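Local coordinates for phage-related conserved hypothetical protein, BB2244 (Bordetella bronchiseptica, PDB 2BDV), which is of unknown function but probably acts as a SRAP (SOS response-associated peptidase) family protein, at residues G3-Y14 with P32-L43. Residues are numbered along the deposited sequence; the frame is centred on the assembly and turned at random.
Sequences GRIAQKSAPEDY and PRYNIPPGTRPL
The carboxamide of Gln7 is held by three bonds. OE1 of Gln7 accepts Leu43 N at 3.0 Å, the donor lying on a lone pair in the carbonyl plane, while Gln7 NE2 gives one hydrogen to Leu43 O at 2.9 Å and also bonds Pro98 O. This two-point pairing of the amide with one residue's backbone fixes its rotation, and it ties Leu43, where strand 43-46 begins, to an antiparallel strand pair carrying a beta bulge. The evidence for the bulge is the register: Ile5 faces Ile36 and Gln7 faces Arg33, both hydrogen-bonded pairs, so two residues, Tyr34 and Asn35, lie opposite the single Ala6. Tyr34 O, within the bulge, is taken by Tyr103 OH of strand 101-107, which flanks strand 5-7 in its sheet. On the face shared by Ile5, Gln7 and Ile36, CD1 of Ile36 lies 3.7 Å from Gln7 CB, the two side chains crossing near a right angle. Ile5 CG1, turned between backbone N and carbonyl carbon (chi1 60°), meets Ile36 CB at 3.7 Å. At the far end the chi2 bend of Arg4 (75°) brings its CD to 3.6 Å from Pro37 CB, and the chi3 bend carries the guanidinium on to Asn35. Asn35 OD1 receives Arg4 NH2 at 2.8 Å, within the guanidinium plane, although the amide plane stands 87° from it. Arg4 NH2 also bonds Val209 O, and buried NE has no polar partner.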
ATOM      1  N   GLY A   3       6.611  -3.189   4.381  1.00 20.69           N
ATOM      2  CA  GLY A   3       6.055  -4.198   5.259  1.00 20.17           C
ATOM      3  C   GLY A   3       5.284  -3.663   6.441  1.00 19.55           C
ATOM      4  O   GLY A   3       4.709  -4.431   7.207  1.00 20.27           O
ATOM      5  N   ARG A   4       5.250  -2.344   6.577  1.00 20.76           N
ATOM      6  CA  ARG A   4       4.563  -1.721   7.692  1.00 20.76           C
ATOM      7  C   ARG A   4       4.167  -0.299   7.296  1.00 22.00           C
ATOM      8  O   ARG A   4       4.953   0.418   6.678  1.00 22.82           O
ATOM      9  CB  ARG A   4       5.511  -1.677   8.892  1.00 21.63           C
ATOM     10  CG  ARG A   4       4.841  -1.622  10.251  1.00 23.88           C
ATOM     11  CD  ARG A   4       4.273  -2.986  10.631  1.00 24.50           C
ATOM     12  NE  ARG A   4       5.293  -4.040  10.671  1.00 28.40           N
ATOM     13  CZ  ARG A   4       6.228  -4.162  11.614  1.00 28.73           C
ATOM     14  NH1 ARG A   4       7.105  -5.158  11.554  1.00 29.69           N
ATOM     15  NH2 ARG A   4       6.290  -3.298  12.615  1.00 25.68           N
ATOM     16  N   ILE A   5       2.952   0.110   7.643  1.00 20.97           N
ATOM     17  CA  ILE A   5       2.505   1.460   7.324  1.00 21.31           C
ATOM     18  C   ILE A   5       1.879   2.105   8.555  1.00 22.05           C
ATOM     19  O   ILE A   5       1.706   1.462   9.597  1.00 22.05           O
ATOM     20  CB  ILE A   5       1.431   1.489   6.208  1.00 19.39           C
ATOM     21  CG1 ILE A   5       0.209   0.696   6.654  1.00 18.95           C
ATOM     22  CG2 ILE A   5       2.024   1.005   4.897  1.00 19.78           C
ATOM     23  CD1 ILE A   5      -1.005   0.819   5.721  1.00 18.98           C
ATOM     24  N   ALA A   6       1.535   3.380   8.421  1.00 19.67           N
ATOM     25  CA  ALA A   6       0.904   4.116   9.507  1.00 21.37           C
ATOM     26  C   ALA A   6      -0.331   4.870   9.019  1.00 21.43           C
ATOM     27  O   ALA A   6      -0.279   5.574   8.013  1.00 22.12           O
ATOM     28  CB  ALA A   6       1.905   5.096  10.136  1.00 19.94           C
ATOM     29  N   GLN A   7      -1.444   4.687   9.728  1.00 22.36           N
ATOM     30  CA  GLN A   7      -2.698   5.376   9.428  1.00 23.23           C
ATOM     31  C   GLN A   7      -3.121   6.072  10.721  1.00 24.63           C
ATOM     32  O   GLN A   7      -3.861   5.511  11.537  1.00 22.93           O
ATOM     33  CB  GLN A   7      -3.787   4.396   8.982  1.00 20.23           C
ATOM     34  CG  GLN A   7      -3.543   3.778   7.607  1.00 21.30           C
ATOM     35  CD  GLN A   7      -4.707   2.920   7.122  1.00 20.72           C
ATOM     36  OE1 GLN A   7      -5.397   2.282   7.917  1.00 19.74           O
ATOM     37  NE2 GLN A   7      -4.915   2.887   5.806  1.00 21.52           N
ATOM     38  N   LYS A   8      -2.640   7.298  10.904  1.00 26.94           N
ATOM     39  CA  LYS A   8      -2.946   8.064  12.104  1.00 30.60           C
ATOM     40  C   LYS A   8      -3.874   9.266  11.938  1.00 30.45           C
ATOM     41  O   LYS A   8      -4.389   9.788  12.925  1.00 32.06           O
ATOM     42  CB  LYS A   8      -1.647   8.493  12.781  1.00 32.51           C
ATOM     43  CG  LYS A   8      -0.527   8.884  11.845  1.00 36.26           C
ATOM     44  CD  LYS A   8       0.795   8.892  12.609  1.00 39.12           C
ATOM     45  CE  LYS A   8       1.907   9.527  11.799  1.00 41.23           C
ATOM     46  NZ  LYS A   8       3.188   9.562  12.562  1.00 44.43           N
ATOM     47  N   SER A   9      -4.092   9.705  10.703  1.00 30.38           N
ATOM     48  CA  SER A   9      -4.987  10.830  10.465  1.00 30.14           C
ATOM     49  C   SER A   9      -6.432  10.379  10.533  1.00 31.78           C
ATOM     50  O   SER A   9      -6.733   9.192  10.420  1.00 33.17           O
ATOM     51  CB  SER A   9      -4.745  11.446   9.090  1.00 27.05           C
ATOM     52  OG  SER A   9      -3.479  12.059   9.028  1.00 28.20           O
ATOM     53  N   ALA A  10      -7.326  11.341  10.722  1.00 33.42           N
ATOM     54  CA  ALA A  10      -8.746  11.057  10.775  1.00 33.59           C
ATOM     55  C   ALA A  10      -9.147  10.524   9.408  1.00 32.45           C
ATOM     56  O   ALA A  10      -8.668  11.003   8.382  1.00 33.34           O
ATOM     57  CB  ALA A  10      -9.517  12.329  11.084  1.00 34.09           C
ATOM     58  N   PRO A  11     -10.025   9.516   9.374  1.00 32.26           N
ATOM     59  CA  PRO A  11     -10.462   8.951   8.096  1.00 30.22           C
ATOM     60  C   PRO A  11     -11.052   9.990   7.132  1.00 30.52           C
ATOM     61  O   PRO A  11     -10.849   9.886   5.923  1.00 28.64           O
ATOM     62  CB  PRO A  11     -11.470   7.880   8.515  1.00 30.34           C
ATOM     63  CG  PRO A  11     -11.954   8.360   9.854  1.00 32.94           C
ATOM     64  CD  PRO A  11     -10.688   8.843  10.501  1.00 31.79           C
ATOM     65  N   GLU A  12     -11.758  10.995   7.656  1.00 29.23           N
ATOM     66  CA  GLU A  12     -12.333  12.012   6.786  1.00 30.89           C
ATOM     67  C   GLU A  12     -11.250  12.795   6.050  1.00 29.27           C
ATOM     68  O   GLU A  12     -11.507  13.345   4.985  1.00 30.43           O
ATOM     69  CB  GLU A  12     -13.231  12.990   7.556  1.00 33.52           C
ATOM     70  CG  GLU A  12     -12.510  13.900   8.528  1.00 38.85           C
ATOM     71  CD  GLU A  12     -12.509  13.347   9.933  1.00 42.93           C
ATOM     72  OE1 GLU A  12     -12.063  14.064  10.860  1.00 46.20           O
ATOM     73  OE2 GLU A  12     -12.956  12.190  10.108  1.00 45.06           O
ATOM     74  N   ASP A  13     -10.042  12.847   6.608  1.00 27.25           N
ATOM     75  CA  ASP A  13      -8.958  13.561   5.942  1.00 26.44           C
ATOM     76  C   ASP A  13      -8.514  12.830   4.666  1.00 24.74           C
ATOM     77  O   ASP A  13      -8.167  13.474   3.677  1.00 22.75           O
ATOM     78  CB  ASP A  13      -7.755  13.745   6.878  1.00 30.35           C
ATOM     79  CG  ASP A  13      -8.009  14.773   7.978  1.00 32.72           C
ATOM     80  OD1 ASP A  13      -7.118  14.948   8.831  1.00 36.05           O
ATOM     81  OD2 ASP A  13      -9.088  15.406   7.995  1.00 33.58           O
ATOM     82  N   TYR A  14      -8.530  11.495   4.685  1.00 22.89           N
ATOM     83  CA  TYR A  14      -8.130  10.711   3.515  1.00 20.26           C
ATOM     84  C   TYR A  14      -9.103  10.933   2.368  1.00 20.14           C
ATOM     85  O   TYR A  14      -8.701  11.103   1.222  1.00 19.43           O
ATOM     86  CB  TYR A  14      -8.072   9.211   3.835  1.00 20.96           C
ATOM     87  CG  TYR A  14      -7.023   8.828   4.863  1.00 21.47           C
ATOM     88  CD1 TYR A  14      -5.762   9.405   4.838  1.00 17.65           C
ATOM     89  CD2 TYR A  14      -7.302   7.901   5.863  1.00 20.95           C
ATOM     90  CE1 TYR A  14      -4.797   9.085   5.786  1.00 23.90           C
ATOM     91  CE2 TYR A  14      -6.347   7.565   6.820  1.00 24.26           C
ATOM     92  CZ  TYR A  14      -5.093   8.167   6.775  1.00 25.17           C
ATOM     93  OH  TYR A  14      -4.152   7.872   7.731  1.00 27.79           O
ATOM     94  N   PRO A  32      -6.622   5.676  15.596  1.00 62.83           N
ATOM     95  CA  PRO A  32      -5.493   5.670  14.660  1.00 61.46           C
ATOM     96  C   PRO A  32      -4.493   4.543  14.947  1.00 59.67           C
ATOM     97  O   PRO A  32      -4.288   4.156  16.099  1.00 59.98           O
ATOM     98  CB  PRO A  32      -4.885   7.061  14.848  1.00 61.87           C
ATOM     99  CG  PRO A  32      -5.148   7.343  16.291  1.00 62.31           C
ATOM    100  CD  PRO A  32      -6.573   6.861  16.472  1.00 62.44           C
ATOM    101  N   ARG A  33      -3.885   4.015  13.890  1.00 56.84           N
ATOM    102  CA  ARG A  33      -2.913   2.937  14.019  1.00 53.61           C
ATOM    103  C   ARG A  33      -1.562   3.384  13.485  1.00 51.18           C
ATOM    104  O   ARG A  33      -1.409   3.634  12.289  1.00 48.92           O
ATOM    105  CB  ARG A  33      -3.389   1.704  13.251  1.00 54.69           C
ATOM    106  CG  ARG A  33      -4.730   1.173  13.717  1.00 55.95           C
ATOM    107  CD  ARG A  33      -4.645   0.655  15.136  1.00 56.76           C
ATOM    108  NE  ARG A  33      -5.813   1.027  15.923  1.00 58.67           N
ATOM    109  CZ  ARG A  33      -5.966   0.733  17.210  1.00 59.65           C
ATOM    110  NH1 ARG A  33      -7.060   1.116  17.853  1.00 58.86           N
ATOM    111  NH2 ARG A  33      -5.024   0.050  17.851  1.00 59.91           N
ATOM    112  N   TYR A  34      -0.584   3.482  14.380  1.00 49.64           N
ATOM    113  CA  TYR A  34       0.760   3.910  14.002  1.00 49.19           C
ATOM    114  C   TYR A  34       1.611   2.736  13.501  1.00 46.53           C
ATOM    115  O   TYR A  34       2.583   2.940  12.779  1.00 43.34           O
ATOM    116  CB  TYR A  34       1.447   4.595  15.201  1.00 52.71           C
ATOM    117  CG  TYR A  34       2.738   5.346  14.872  1.00 57.52           C
ATOM    118  CD1 TYR A  34       2.766   6.337  13.881  1.00 58.75           C
ATOM    119  CD2 TYR A  34       3.931   5.069  15.555  1.00 58.88           C
ATOM    120  CE1 TYR A  34       3.952   7.034  13.577  1.00 59.48           C
ATOM    121  CE2 TYR A  34       5.122   5.762  15.258  1.00 59.83           C
ATOM    122  CZ  TYR A  34       5.123   6.740  14.267  1.00 59.44           C
ATOM    123  OH  TYR A  34       6.289   7.408  13.954  1.00 57.40           O
ATOM    124  N   ASN A  35       1.229   1.513  13.867  1.00 44.17           N
ATOM    125  CA  ASN A  35       1.976   0.319  13.471  1.00 43.58           C
ATOM    126  C   ASN A  35       1.048  -0.693  12.811  1.00 41.75           C
ATOM    127  O   ASN A  35       0.383  -1.471  13.496  1.00 43.17           O
ATOM    128  CB  ASN A  35       2.630  -0.313  14.703  1.00 45.99           C
ATOM    129  CG  ASN A  35       3.525  -1.488  14.356  1.00 49.41           C
ATOM    130  OD1 ASN A  35       4.561  -1.329  13.704  1.00 49.92           O
ATOM    131  ND2 ASN A  35       3.128  -2.679  14.794  1.00 51.24           N
ATOM    132  N   ILE A  36       1.019  -0.696  11.482  1.00 37.32           N
ATOM    133  CA  ILE A  36       0.139  -1.596  10.750  1.00 32.63           C
ATOM    134  C   ILE A  36       0.882  -2.582   9.861  1.00 30.53           C
ATOM    135  O   ILE A  36       1.528  -2.198   8.886  1.00 28.97           O
ATOM    136  CB  ILE A  36      -0.845  -0.802   9.874  1.00 31.66           C
ATOM    137  CG1 ILE A  36      -1.636   0.182  10.741  1.00 30.51           C
ATOM    138  CG2 ILE A  36      -1.772  -1.753   9.145  1.00 32.25           C
ATOM    139  CD1 ILE A  36      -2.553   1.097   9.958  1.00 29.08           C
ATOM    140  N   PRO A  37       0.808  -3.876  10.200  1.00 28.90           N
ATOM    141  CA  PRO A  37       1.482  -4.904   9.407  1.00 27.55           C
ATOM    142  C   PRO A  37       0.497  -5.654   8.532  1.00 24.75           C
ATOM    143  O   PRO A  37      -0.709  -5.454   8.625  1.00 25.02           O
ATOM    144  CB  PRO A  37       2.054  -5.818  10.475  1.00 29.57           C
ATOM    145  CG  PRO A  37       0.912  -5.872  11.450  1.00 28.38           C
ATOM    146  CD  PRO A  37       0.486  -4.396  11.544  1.00 28.28           C
ATOM    147  N   PRO A  38       1.009  -6.518   7.654  1.00 24.17           N
ATOM    148  CA  PRO A  38       0.154  -7.311   6.769  1.00 24.05           C
ATOM    149  C   PRO A  38      -0.685  -8.260   7.634  1.00 25.57           C
ATOM    150  O   PRO A  38      -0.306  -8.582   8.766  1.00 21.75           O
ATOM    151  CB  PRO A  38       1.163  -8.068   5.913  1.00 23.16           C
ATOM    152  CG  PRO A  38       2.281  -7.074   5.799  1.00 25.25           C
ATOM    153  CD  PRO A  38       2.410  -6.562   7.210  1.00 22.00           C
ATOM    154  N   GLY A  39      -1.823  -8.700   7.107  1.00 25.95           N
ATOM    155  CA  GLY A  39      -2.669  -9.605   7.862  1.00 26.64           C
ATOM    156  C   GLY A  39      -3.747  -8.900   8.657  1.00 28.24           C
ATOM    157  O   GLY A  39      -4.516  -9.542   9.369  1.00 27.34           O
ATOM    158  N   THR A  40      -3.797  -7.577   8.557  1.00 28.36           N
ATOM    159  CA  THR A  40      -4.813  -6.814   9.262  1.00 29.13           C
ATOM    160  C   THR A  40      -5.753  -6.216   8.221  1.00 29.81           C
ATOM    161  O   THR A  40      -5.639  -6.515   7.028  1.00 29.40           O
ATOM    162  CB  THR A  40      -4.196  -5.679  10.103  1.00 29.49           C
ATOM    163  OG1 THR A  40      -3.596  -4.713   9.235  1.00 30.19           O
ATOM    164  CG2 THR A  40      -3.129  -6.235  11.048  1.00 30.88           C
ATOM    165  N   ARG A  41      -6.677  -5.375   8.675  1.00 28.74           N
ATOM    166  CA  ARG A  41      -7.640  -4.734   7.788  1.00 28.84           C
ATOM    167  C   ARG A  41      -7.411  -3.226   7.770  1.00 26.86           C
ATOM    168  O   ARG A  41      -8.130  -2.476   8.438  1.00 28.49           O
ATOM    169  CB  ARG A  41      -9.068  -4.998   8.270  1.00 32.05           C
ATOM    170  CG  ARG A  41      -9.414  -6.453   8.525  1.00 37.26           C
ATOM    171  CD  ARG A  41      -9.731  -7.181   7.242  1.00 41.15           C
ATOM    172  NE  ARG A  41     -10.236  -8.527   7.498  1.00 45.33           N
ATOM    173  CZ  ARG A  41     -11.377  -8.797   8.124  1.00 46.72           C
ATOM    174  NH1 ARG A  41     -12.148  -7.810   8.567  1.00 46.83           N
ATOM    175  NH2 ARG A  41     -11.751 -10.059   8.305  1.00 46.77           N
ATOM    176  N   PRO A  42      -6.413  -2.757   7.008  1.00 23.28           N
ATOM    177  CA  PRO A  42      -6.166  -1.313   6.967  1.00 21.73           C
ATOM    178  C   PRO A  42      -7.265  -0.595   6.196  1.00 19.68           C
ATOM    179  O   PRO A  42      -7.950  -1.200   5.379  1.00 19.02           O
ATOM    180  CB  PRO A  42      -4.821  -1.196   6.241  1.00 20.85           C
ATOM    181  CG  PRO A  42      -4.230  -2.589   6.309  1.00 20.99           C
ATOM    182  CD  PRO A  42      -5.425  -3.482   6.196  1.00 21.27           C
ATOM    183  N   LEU A  43      -7.432   0.694   6.463  1.00 19.99           N
ATOM    184  CA  LEU A  43      -8.417   1.482   5.741  1.00 19.51           C
ATOM    185  C   LEU A  43      -7.999   1.529   4.283  1.00 20.05           C
ATOM    186  O   LEU A  43      -6.807   1.592   3.980  1.00 18.67           O
ATOM    187  CB  LEU A  43      -8.453   2.910   6.266  1.00 20.81           C
ATOM    188  CG  LEU A  43      -9.254   3.167   7.536  1.00 25.20           C
ATOM    189  CD1 LEU A  43      -8.969   4.563   8.053  1.00 26.78           C
ATOM    190  CD2 LEU A  43     -10.742   2.991   7.219  1.00 25.71           C
TER